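Local coordinates for protein chitinase (Chromobacterium violaceum, PDB 4TXG) that probably binds chitin and hydrolyses its glycosidic bonds, as expected of a family 18 glycoside hydrolase that also carries a carbohydrate-binding module, at residues I311-N320 with L335-L346; L377-L386 with Y447-R456. All coordinates share one frame; numbering follows the deposited sequence.

Interaction 1 (I311-N320 with L335-L346); sequences IDFEYPTSMN and LGSLNKGYVALL. With CS (cesium ion), chain D.
Tyr342, reaching out from helix 338-360, meets Phe313 and Pro316 in the segment that leaves the barrel strand. Tyr342 CB rests against Pro316 CB at 3.8 Å. With CG anti to the backbone N (chi1 -171°), the ring is brought face-on to the proline: Pro316 CG lies 3.5 Å from the Tyr342 ring centroid, 7° off the normal, a CH-pi contact. Leu346 CD1 covers the opposite face nearer the rim. Further out, Tyr342 CD1 comes within 3.6 Å of Phe313 CD2, the two ring planes standing at 80°, and Tyr342 CE1 has Ile311 CG2 at its edge, 4.3 Å away. The phenol oxygen ends the chain on a water at 2.8 Å, which also accepts from Phe313 N and lies within hydrogen-bonding distance of Ile311 O. Beyond the proline, which centres an inverse gamma turn, Leu338 CD1 packs 3.4 Å from Thr317 O, and Leu335 spreads over Ser318 and Asn320. A second water bridges Pro316 O and Asn339 OD1, while Asn339 ND2 is bound to Gly379 O. Ile311 to Glu314 end the DGxDxDxE signature of family 18; Glu314, turned off this helix, binds a caesium ion through both carboxylate oxygens, with Met395 SD as another ligand. The contact thus joins strand and helix through apolar side chains and a single CH-pi contact, while water links the buried phenol to the backbone of Ile311 and Phe313.

Interaction 2 (L377-L386 with Y447-R456); sequences LRGMETFQGL and YYRGGLPASR
Leu377 CD1 sits over the centre of one face of the Tyr447 ring, 3.6 Å from the centroid and 5° off the normal, a CH-pi contact; the edge of Tyr447 is directed at the neighbouring ring of Tyr448, where Tyr447 CD1 sits above the centre of a face. Phe383 takes Leu386 CD2 on one face, toward the rim, and has Tyr447 OH in its plane at the edge. Tyr448 turns an edge toward the face of Phe383 in an offset edge-to-face pair, centroids 5.7 Å apart and planes at 65°, with Tyr448 CE1 3.7 Å from Phe383 CD2. The Arg456 guanidinium is covered by Leu452 CD2, 3.2 Å above its centre, while NH2 comes edge-on to within 2.9 Å of Leu386 O and hydrogen-bonds to Leu389 O. Leu386, its CG beside the backbone N (chi1 -69°), brings CD2 against both Tyr448 CD1 and Leu452 CD1, and CD1 4.2 Å from Gly451 CA, where no side chain intervenes. The phenols have separate polar ends: Tyr448 OH bonds to Pro371 O, and Tyr447 OH to a water that also reaches Leu377 O and Glu381 O across two successive beta turns. Tyr448 and Phe383 pack against strand 365-371, and Tyr448 also against strand 391-395, consistent with the layer between the strands and the outer shell of a TIM barrel.

In the fold
From the N terminus, strand 308-312 runs into 311-320, and interaction 1 closes the loop to helix 338-360, completing a beta-alpha unit of the barrel. The helix returns to strand 365-371, after which short helix 374-377 enters 377-386. Interaction 2 then closes a longer loop of 60 residues, containing strand 391-395, onto the end of helix 441-448 and the approach to strand 457-462. The two closures follow in series, neither nesting nor crossing. They nevertheless meet in space: Gly379 O probably accepts hydrogen bonds from Ser318 N at 2.9 Å and Asn339 ND2 at 3.0 Å, tying both segments of interaction 1 to the first turn of interaction 2.

Interaction 1 (I311-N320 with L335-L346)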
loop_
_atom_site.group_PDB
_atom_site.type_symbol
_atom_site.label_atom_id
_atom_site.label_comp_id
_atom_site.label_asym_id
_atom_site.label_seq_id
_atom_site.Cartn_x
_atom_site.Cartn_y
_atom_site.Cartn_z
ATOM N N ILE A 311 -2.447 -0.834 -9.134
ATOM C CA ILE A 311 -3.746 -0.213 -8.919
ATOM C C ILE A 311 -3.717 0.618 -7.642
ATOM O O ILE A 311 -3.526 0.080 -6.559
ATOM C CB ILE A 311 -4.862 -1.277 -8.821
ATOM C CG1 ILE A 311 -4.926 -2.089 -10.112
ATOM C CG2 ILE A 311 -6.206 -0.618 -8.483
ATOM C CD1 ILE A 311 -5.282 -1.251 -11.369
ATOM N N ASP A 312 -3.889 1.927 -7.779
ATOM C CA ASP A 312 -3.851 2.841 -6.643
ATOM C C ASP A 312 -5.223 3.506 -6.478
ATOM O O ASP A 312 -5.382 4.717 -6.638
ATOM C CB ASP A 312 -2.749 3.877 -6.840
ATOM C CG ASP A 312 -2.493 4.705 -5.595
ATOM O OD1 ASP A 312 -3.205 4.523 -4.574
ATOM O OD2 ASP A 312 -1.575 5.547 -5.638
ATOM N N PHE A 313 -6.208 2.669 -6.183
ATOM C CA PHE A 313 -7.603 3.068 -6.008
ATOM C C PHE A 313 -7.783 3.578 -4.576
ATOM O O PHE A 313 -7.745 2.791 -3.627
ATOM C CB PHE A 313 -8.479 1.839 -6.338
ATOM C CG PHE A 313 -9.985 2.040 -6.277
ATOM C CD1 PHE A 313 -10.586 3.160 -5.704
ATOM C CD2 PHE A 313 -10.809 1.041 -6.787
ATOM C CE1 PHE A 313 -11.980 3.280 -5.651
ATOM C CE2 PHE A 313 -12.201 1.158 -6.754
ATOM C CZ PHE A 313 -12.785 2.276 -6.175
ATOM N N GLU A 314 -7.949 4.894 -4.417
ATOM C CA GLU A 314 -8.074 5.486 -3.085
ATOM C C GLU A 314 -9.470 6.086 -2.873
ATOM O O GLU A 314 -9.673 7.261 -3.185
ATOM C CB GLU A 314 -6.990 6.567 -2.871
ATOM C CG GLU A 314 -5.550 6.044 -3.126
ATOM C CD GLU A 314 -4.424 7.024 -2.765
ATOM O OE1 GLU A 314 -4.682 8.118 -2.223
ATOM O OE2 GLU A 314 -3.252 6.687 -3.030
ATOM N N TYR A 315 -10.432 5.326 -2.332
ATOM C CA TYR A 315 -10.273 3.953 -1.817
ATOM C C TYR A 315 -11.561 3.180 -2.017
ATOM O O TYR A 315 -12.637 3.770 -1.934
ATOM C CB TYR A 315 -9.976 3.939 -0.313
ATOM C CG TYR A 315 -8.712 4.633 0.067
ATOM C CD1 TYR A 315 -7.501 3.967 0.014
ATOM C CD2 TYR A 315 -8.728 5.963 0.466
ATOM C CE1 TYR A 315 -6.336 4.601 0.359
ATOM C CE2 TYR A 315 -7.567 6.608 0.800
ATOM C CZ TYR A 315 -6.374 5.922 0.746
ATOM O OH TYR A 315 -5.211 6.565 1.091
ATOM N N PRO A 316 -11.462 1.856 -2.212
ATOM C CA PRO A 316 -12.662 1.024 -2.324
ATOM C C PRO A 316 -13.183 0.618 -0.946
ATOM O O PRO A 316 -13.256 -0.571 -0.621
ATOM C CB PRO A 316 -12.163 -0.193 -3.107
ATOM C CG PRO A 316 -10.735 -0.357 -2.612
ATOM C CD PRO A 316 -10.226 1.072 -2.427
ATOM N N THR A 317 -13.531 1.604 -0.129
ATOM C CA THR A 317 -13.967 1.301 1.221
ATOM C C THR A 317 -15.401 1.759 1.454
ATOM O O THR A 317 -15.863 2.736 0.853
ATOM C CB THR A 317 -13.036 1.950 2.266
ATOM O OG1 THR A 317 -13.442 1.573 3.586
ATOM C CG2 THR A 317 -13.037 3.471 2.145
ATOM N N SER A 318 -16.104 1.052 2.334
ATOM C CA SER A 318 -17.482 1.395 2.650
ATOM C C SER A 318 -17.611 2.436 3.781
ATOM O O SER A 318 -18.728 2.740 4.194
ATOM C CB SER A 318 -18.263 0.133 3.028
ATOM O OG SER A 318 -17.810 -0.393 4.272
ATOM N N MET A 319 -16.494 2.980 4.267
ATOM C CA MET A 319 -16.540 4.078 5.240
ATOM C C MET A 319 -17.046 5.341 4.550
ATOM O O MET A 319 -16.530 5.726 3.505
ATOM C CB MET A 319 -15.163 4.365 5.857
ATOM C CG MET A 319 -14.430 3.156 6.423
ATOM S SD MET A 319 -15.274 2.322 7.789
ATOM C CE MET A 319 -15.141 3.500 9.111
ATOM N N ASN A 320 -18.059 5.968 5.132
ATOM C CA ASN A 320 -18.640 7.181 4.578
ATOM C C ASN A 320 -17.628 8.333 4.626
ATOM O O ASN A 320 -16.888 8.458 5.600
ATOM C CB ASN A 320 -19.917 7.526 5.348
ATOM C CG ASN A 320 -20.616 8.747 4.805
ATOM O OD1 ASN A 320 -21.198 8.709 3.722
ATOM N ND2 ASN A 320 -20.584 9.835 5.570
ATOM N N LEU A 335 -21.160 2.952 -1.324
ATOM C CA LEU A 335 -20.427 2.368 -0.194
ATOM C C LEU A 335 -20.624 0.859 -0.056
ATOM O O LEU A 335 -19.656 0.122 0.147
ATOM C CB LEU A 335 -20.824 3.047 1.115
ATOM C CG LEU A 335 -20.545 4.549 1.204
ATOM C CD1 LEU A 335 -21.067 5.099 2.529
ATOM C CD2 LEU A 335 -19.050 4.860 1.016
ATOM N N GLY A 336 -21.863 0.399 -0.194
ATOM C CA GLY A 336 -22.160 -1.011 0.004
ATOM C C GLY A 336 -21.689 -1.932 -1.109
ATOM O O GLY A 336 -21.705 -3.160 -0.962
ATOM N N SER A 337 -21.275 -1.336 -2.223
ATOM C CA SER A 337 -20.923 -2.079 -3.427
ATOM C C SER A 337 -19.440 -2.060 -3.749
ATOM O O SER A 337 -18.989 -2.822 -4.599
ATOM C CB SER A 337 -21.669 -1.510 -4.632
ATOM O OG SER A 337 -23.064 -1.552 -4.417
ATOM N N LEU A 338 -18.694 -1.154 -3.127
ATOM C CA LEU A 338 -17.299 -0.957 -3.526
ATOM C C LEU A 338 -16.424 -2.185 -3.301
ATOM O O LEU A 338 -15.482 -2.429 -4.065
ATOM C CB LEU A 338 -16.695 0.244 -2.791
ATOM C CG LEU A 338 -17.251 1.593 -3.257
ATOM C CD1 LEU A 338 -16.684 2.737 -2.437
ATOM C CD2 LEU A 338 -16.969 1.799 -4.737
ATOM N N ASN A 339 -16.707 -2.962 -2.264
ATOM C CA ASN A 339 -15.903 -4.161 -2.050
ATOM C C ASN A 339 -16.091 -5.181 -3.178
ATOM O O ASN A 339 -15.111 -5.717 -3.691
ATOM C CB ASN A 339 -16.233 -4.810 -0.705
ATOM C CG ASN A 339 -15.473 -4.171 0.435
ATOM O OD1 ASN A 339 -14.358 -4.583 0.756
ATOM N ND2 ASN A 339 -16.052 -3.137 1.023
ATOM N N LYS A 340 -17.341 -5.454 -3.544
ATOM C CA LYS A 340 -17.614 -6.358 -4.670
ATOM C C LYS A 340 -17.029 -5.825 -5.977
ATOM O O LYS A 340 -16.523 -6.591 -6.807
ATOM C CB LYS A 340 -19.117 -6.575 -4.844
ATOM C CG LYS A 340 -19.773 -7.238 -3.660
ATOM C CD LYS A 340 -19.285 -8.655 -3.505
ATOM C CE LYS A 340 -20.253 -9.627 -4.152
ATOM N NZ LYS A 340 -21.599 -9.729 -3.475
ATOM N N GLY A 341 -17.108 -4.512 -6.166
ATOM C CA GLY A 341 -16.588 -3.902 -7.379
ATOM C C GLY A 341 -15.085 -4.053 -7.476
ATOM O O GLY A 341 -14.530 -4.270 -8.557
ATOM N N TYR A 342 -14.412 -3.932 -6.336
ATOM C CA TYR A 342 -12.956 -3.988 -6.311
ATOM C C TYR A 342 -12.468 -5.413 -6.516
ATOM O O TYR A 342 -11.490 -5.657 -7.231
ATOM C CB TYR A 342 -12.460 -3.432 -4.986
ATOM C CG TYR A 342 -10.974 -3.222 -4.853
ATOM C CD1 TYR A 342 -10.283 -2.367 -5.712
ATOM C CD2 TYR A 342 -10.274 -3.826 -3.820
ATOM C CE1 TYR A 342 -8.926 -2.139 -5.538
ATOM C CE2 TYR A 342 -8.929 -3.608 -3.648
ATOM C CZ TYR A 342 -8.260 -2.769 -4.506
ATOM O OH TYR A 342 -6.913 -2.564 -4.308
ATOM N N VAL A 343 -13.155 -6.359 -5.889
ATOM C CA VAL A 343 -12.827 -7.765 -6.094
ATOM C C VAL A 343 -13.041 -8.143 -7.563
ATOM O O VAL A 343 -12.201 -8.821 -8.164
ATOM C CB VAL A 343 -13.660 -8.669 -5.168
ATOM C CG1 VAL A 343 -13.557 -10.117 -5.591
ATOM C CG2 VAL A 343 -13.176 -8.492 -3.729
ATOM N N ALA A 344 -14.142 -7.682 -8.153
ATOM C CA ALA A 344 -14.387 -7.950 -9.570
ATOM C C ALA A 344 -13.306 -7.333 -10.469
ATOM O O ALA A 344 -12.868 -7.951 -11.443
ATOM C CB ALA A 344 -15.762 -7.441 -9.981
ATOM N N LEU A 345 -12.889 -6.112 -10.147
ATOM C CA LEU A 345 -11.818 -5.462 -10.895
ATOM C C LEU A 345 -10.530 -6.297 -10.856
ATOM O O LEU A 345 -9.931 -6.584 -11.890
ATOM C CB LEU A 345 -11.549 -4.060 -10.328
ATOM C CG LEU A 345 -10.306 -3.374 -10.891
ATOM C CD1 LEU A 345 -10.480 -3.138 -12.389
ATOM C CD2 LEU A 345 -10.014 -2.062 -10.162
ATOM N N LEU A 346 -10.116 -6.707 -9.660
ATOM C CA LEU A 346 -8.850 -7.426 -9.526
ATOM C C LEU A 346 -8.920 -8.821 -10.139
ATOM O O LEU A 346 -7.955 -9.278 -10.750
ATOM C CB LEU A 346 -8.444 -7.514 -8.055
ATOM C CG LEU A 346 -8.166 -6.151 -7.391
ATOM C CD1 LEU A 346 -7.741 -6.320 -5.942
ATOM C CD2 LEU A 346 -7.111 -5.376 -8.183
HETATM CS CS CS D . -1.787 8.105 -0.758
HETATM O O HOH W 1 -5.738 -0.110 -4.947
HETATM O O HOH W 2 -0.551 7.407 -3.742
HETATM O O HOH W 3 -4.356 9.164 0.630
HETATM O O HOH W 4 -12.326 -3.213 -0.788
HETATM O O HOH W 5 -1.332 11.383 -1.551
HETATM O O HOH W 6 1.259 7.587 -2.267
HETATM O O HOH W 7 -0.916 9.308 1.497
#

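Interaction 2 (L377-L386 with Y447-R456)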
loop_
_atom_site.group_PDB
_atom_site.type_symbol
_atom_site.label_atom_id
_atom_site.label_comp_id
_atom_site.label_asym_id
_atom_site.label_seq_id
_atom_site.Cartn_x
_atom_site.Cartn_y
_atom_site.Cartn_z
ATOM N N LEU A 377 -9.536 0.417 6.501
ATOM C CA LEU A 377 -9.658 -1.029 6.364
ATOM C C LEU A 377 -10.896 -1.578 7.059
ATOM O O LEU A 377 -11.355 -2.682 6.741
ATOM C CB LEU A 377 -8.398 -1.707 6.908
ATOM C CG LEU A 377 -7.147 -1.527 6.038
ATOM C CD1 LEU A 377 -5.907 -1.971 6.807
ATOM C CD2 LEU A 377 -7.240 -2.277 4.700
ATOM N N ARG A 378 -11.460 -0.810 7.992
ATOM C CA ARG A 378 -12.670 -1.274 8.671
ATOM C C ARG A 378 -13.825 -1.395 7.668
ATOM O O ARG A 378 -14.777 -2.139 7.889
ATOM C CB ARG A 378 -13.049 -0.335 9.818
ATOM C CG ARG A 378 -14.241 -0.810 10.640
ATOM C CD ARG A 378 -14.416 0.048 11.882
ATOM N NE ARG A 378 -13.276 -0.054 12.790
ATOM C CZ ARG A 378 -13.226 -0.859 13.848
ATOM N NH1 ARG A 378 -14.249 -1.647 14.137
ATOM N NH2 ARG A 378 -12.146 -0.870 14.627
ATOM N N GLY A 379 -13.723 -0.675 6.556
ATOM C CA GLY A 379 -14.740 -0.736 5.522
ATOM C C GLY A 379 -14.339 -1.583 4.324
ATOM O O GLY A 379 -14.948 -1.480 3.268
ATOM N N MET A 380 -13.321 -2.421 4.482
ATOM C CA MET A 380 -12.851 -3.230 3.357
ATOM C C MET A 380 -12.924 -4.739 3.632
ATOM O O MET A 380 -12.121 -5.516 3.097
ATOM C CB MET A 380 -11.428 -2.785 2.982
ATOM C CG MET A 380 -11.429 -1.335 2.462
ATOM S SD MET A 380 -9.830 -0.534 2.255
ATOM C CE MET A 380 -9.128 -1.570 0.983
ATOM N N GLU A 381 -13.913 -5.126 4.444
ATOM C CA GLU A 381 -14.231 -6.525 4.736
ATOM C C GLU A 381 -12.972 -7.274 5.184
ATOM O O GLU A 381 -12.388 -6.897 6.192
ATOM C CB GLU A 381 -14.918 -7.167 3.519
ATOM C CG GLU A 381 -16.239 -6.406 3.214
ATOM C CD GLU A 381 -17.150 -7.074 2.199
ATOM O OE1 GLU A 381 -16.839 -8.200 1.748
ATOM O OE2 GLU A 381 -18.200 -6.465 1.861
ATOM N N THR A 382 -12.546 -8.300 4.450
ATOM C CA THR A 382 -11.285 -8.985 4.761
ATOM C C THR A 382 -10.248 -8.843 3.641
ATOM O O THR A 382 -9.316 -9.649 3.543
ATOM C CB THR A 382 -11.509 -10.494 5.027
ATOM O OG1 THR A 382 -12.018 -11.132 3.843
ATOM C CG2 THR A 382 -12.496 -10.700 6.165
ATOM N N PHE A 383 -10.398 -7.813 2.818
ATOM C CA PHE A 383 -9.525 -7.611 1.657
ATOM C C PHE A 383 -9.397 -8.900 0.838
ATOM O O PHE A 383 -8.292 -9.371 0.549
ATOM C CB PHE A 383 -8.142 -7.103 2.086
ATOM C CG PHE A 383 -7.547 -6.124 1.106
ATOM C CD1 PHE A 383 -7.512 -6.427 -0.250
ATOM C CD2 PHE A 383 -7.079 -4.890 1.527
ATOM C CE1 PHE A 383 -6.986 -5.534 -1.163
ATOM C CE2 PHE A 383 -6.556 -3.990 0.608
ATOM C CZ PHE A 383 -6.516 -4.314 -0.728
ATOM N N GLN A 384 -10.546 -9.460 0.478
ATOM C CA GLN A 384 -10.604 -10.694 -0.293
ATOM C C GLN A 384 -9.783 -10.617 -1.589
ATOM O O GLN A 384 -9.282 -11.631 -2.072
ATOM C CB GLN A 384 -12.064 -11.031 -0.616
ATOM C CG GLN A 384 -12.921 -11.385 0.612
ATOM C CD GLN A 384 -13.667 -10.198 1.181
ATOM O OE1 GLN A 384 -13.083 -9.133 1.406
ATOM N NE2 GLN A 384 -14.973 -10.371 1.422
ATOM N N GLY A 385 -9.625 -9.408 -2.120
ATOM C CA GLY A 385 -8.896 -9.198 -3.363
ATOM C C GLY A 385 -7.393 -9.459 -3.311
ATOM O O GLY A 385 -6.752 -9.513 -4.355
ATOM N N LEU A 386 -6.831 -9.628 -2.115
ATOM C CA LEU A 386 -5.389 -9.862 -1.987
ATOM C C LEU A 386 -4.891 -11.068 -2.792
ATOM O O LEU A 386 -3.758 -11.068 -3.273
ATOM C CB LEU A 386 -5.003 -10.049 -0.517
ATOM C CG LEU A 386 -5.116 -8.794 0.362
ATOM C CD1 LEU A 386 -4.774 -9.138 1.804
ATOM C CD2 LEU A 386 -4.194 -7.700 -0.145
ATOM N N TYR A 447 -1.571 -6.679 9.587
ATOM C CA TYR A 447 -2.891 -6.788 8.973
ATOM C C TYR A 447 -2.796 -7.576 7.656
ATOM O O TYR A 447 -3.555 -8.524 7.425
ATOM C CB TYR A 447 -3.511 -5.389 8.717
ATOM C CG TYR A 447 -4.733 -5.459 7.819
ATOM C CD1 TYR A 447 -4.602 -5.443 6.432
ATOM C CD2 TYR A 447 -6.018 -5.588 8.353
ATOM C CE1 TYR A 447 -5.704 -5.545 5.608
ATOM C CE2 TYR A 447 -7.125 -5.684 7.524
ATOM C CZ TYR A 447 -6.954 -5.663 6.149
ATOM O OH TYR A 447 -8.057 -5.751 5.294
ATOM N N TYR A 448 -1.871 -7.181 6.791
ATOM C CA TYR A 448 -1.819 -7.781 5.454
ATOM C C TYR A 448 -1.351 -9.237 5.474
ATOM O O TYR A 448 -1.659 -9.997 4.556
ATOM C CB TYR A 448 -0.951 -6.917 4.516
ATOM C CG TYR A 448 -1.765 -5.709 4.082
ATOM C CD1 TYR A 448 -2.755 -5.835 3.120
ATOM C CD2 TYR A 448 -1.591 -4.465 4.683
ATOM C CE1 TYR A 448 -3.549 -4.760 2.750
ATOM C CE2 TYR A 448 -2.384 -3.373 4.314
ATOM C CZ TYR A 448 -3.355 -3.531 3.342
ATOM O OH TYR A 448 -4.163 -2.468 2.957
ATOM N N ARG A 449 -0.651 -9.651 6.529
ATOM C CA ARG A 449 -0.250 -11.054 6.637
ATOM C C ARG A 449 -1.434 -11.989 6.861
ATOM O O ARG A 449 -1.294 -13.209 6.753
ATOM C CB ARG A 449 0.765 -11.241 7.763
ATOM C CG ARG A 449 2.132 -10.672 7.428
ATOM C CD ARG A 449 2.817 -11.522 6.342
ATOM N NE ARG A 449 3.305 -12.759 6.944
ATOM C CZ ARG A 449 2.658 -13.906 6.902
ATOM N NH1 ARG A 449 1.508 -13.995 6.247
ATOM N NH2 ARG A 449 3.163 -14.969 7.501
ATOM N N GLY A 450 -2.590 -11.429 7.199
ATOM C CA GLY A 450 -3.778 -12.245 7.341
ATOM C C GLY A 450 -4.098 -12.965 6.045
ATOM O O GLY A 450 -4.557 -14.109 6.060
ATOM N N GLY A 451 -3.841 -12.304 4.916
ATOM C CA GLY A 451 -4.215 -12.855 3.621
ATOM C C GLY A 451 -3.072 -12.982 2.626
ATOM O O GLY A 451 -3.301 -13.344 1.471
ATOM N N LEU A 452 -1.851 -12.681 3.072
ATOM C CA LEU A 452 -0.646 -12.724 2.223
ATOM C C LEU A 452 0.560 -13.308 2.961
ATOM O O LEU A 452 0.735 -13.052 4.148
ATOM C CB LEU A 452 -0.257 -11.318 1.739
ATOM C CG LEU A 452 -1.162 -10.603 0.724
ATOM C CD1 LEU A 452 -0.679 -9.170 0.529
ATOM C CD2 LEU A 452 -1.188 -11.355 -0.599
ATOM N N PRO A 453 1.419 -14.053 2.250
ATOM C CA PRO A 453 2.728 -14.367 2.833
ATOM C C PRO A 453 3.602 -13.115 2.881
ATOM O O PRO A 453 3.357 -12.183 2.106
ATOM C CB PRO A 453 3.309 -15.394 1.859
ATOM C CG PRO A 453 2.715 -14.971 0.520
ATOM C CD PRO A 453 1.287 -14.551 0.870
ATOM N N ALA A 454 4.604 -13.096 3.759
ATOM C CA ALA A 454 5.472 -11.931 3.900
ATOM C C ALA A 454 6.116 -11.551 2.573
ATOM O O ALA A 454 6.323 -10.371 2.292
ATOM C CB ALA A 454 6.551 -12.190 4.965
ATOM N N SER A 455 6.400 -12.554 1.749
ATOM C CA SER A 455 7.049 -12.330 0.455
ATOM C C SER A 455 6.214 -11.477 -0.514
ATOM O O SER A 455 6.749 -10.937 -1.477
ATOM C CB SER A 455 7.382 -13.676 -0.204
ATOM O OG SER A 455 6.203 -14.452 -0.392
ATOM N N ARG A 456 4.913 -11.347 -0.261
ATOM C CA ARG A 456 4.055 -10.578 -1.159
ATOM C C ARG A 456 3.620 -9.260 -0.529
ATOM O O ARG A 456 2.679 -8.630 -0.996
ATOM C CB ARG A 456 2.828 -11.419 -1.587
ATOM C CG ARG A 456 3.229 -12.554 -2.555
ATOM C CD ARG A 456 2.128 -13.577 -2.858
ATOM N NE ARG A 456 0.912 -12.960 -3.379
ATOM C CZ ARG A 456 -0.308 -13.386 -3.072
ATOM N NH1 ARG A 456 -0.453 -14.435 -2.269
ATOM N NH2 ARG A 456 -1.381 -12.768 -3.555
HETATM O O HOH W 8 -10.353 -5.227 6.651
#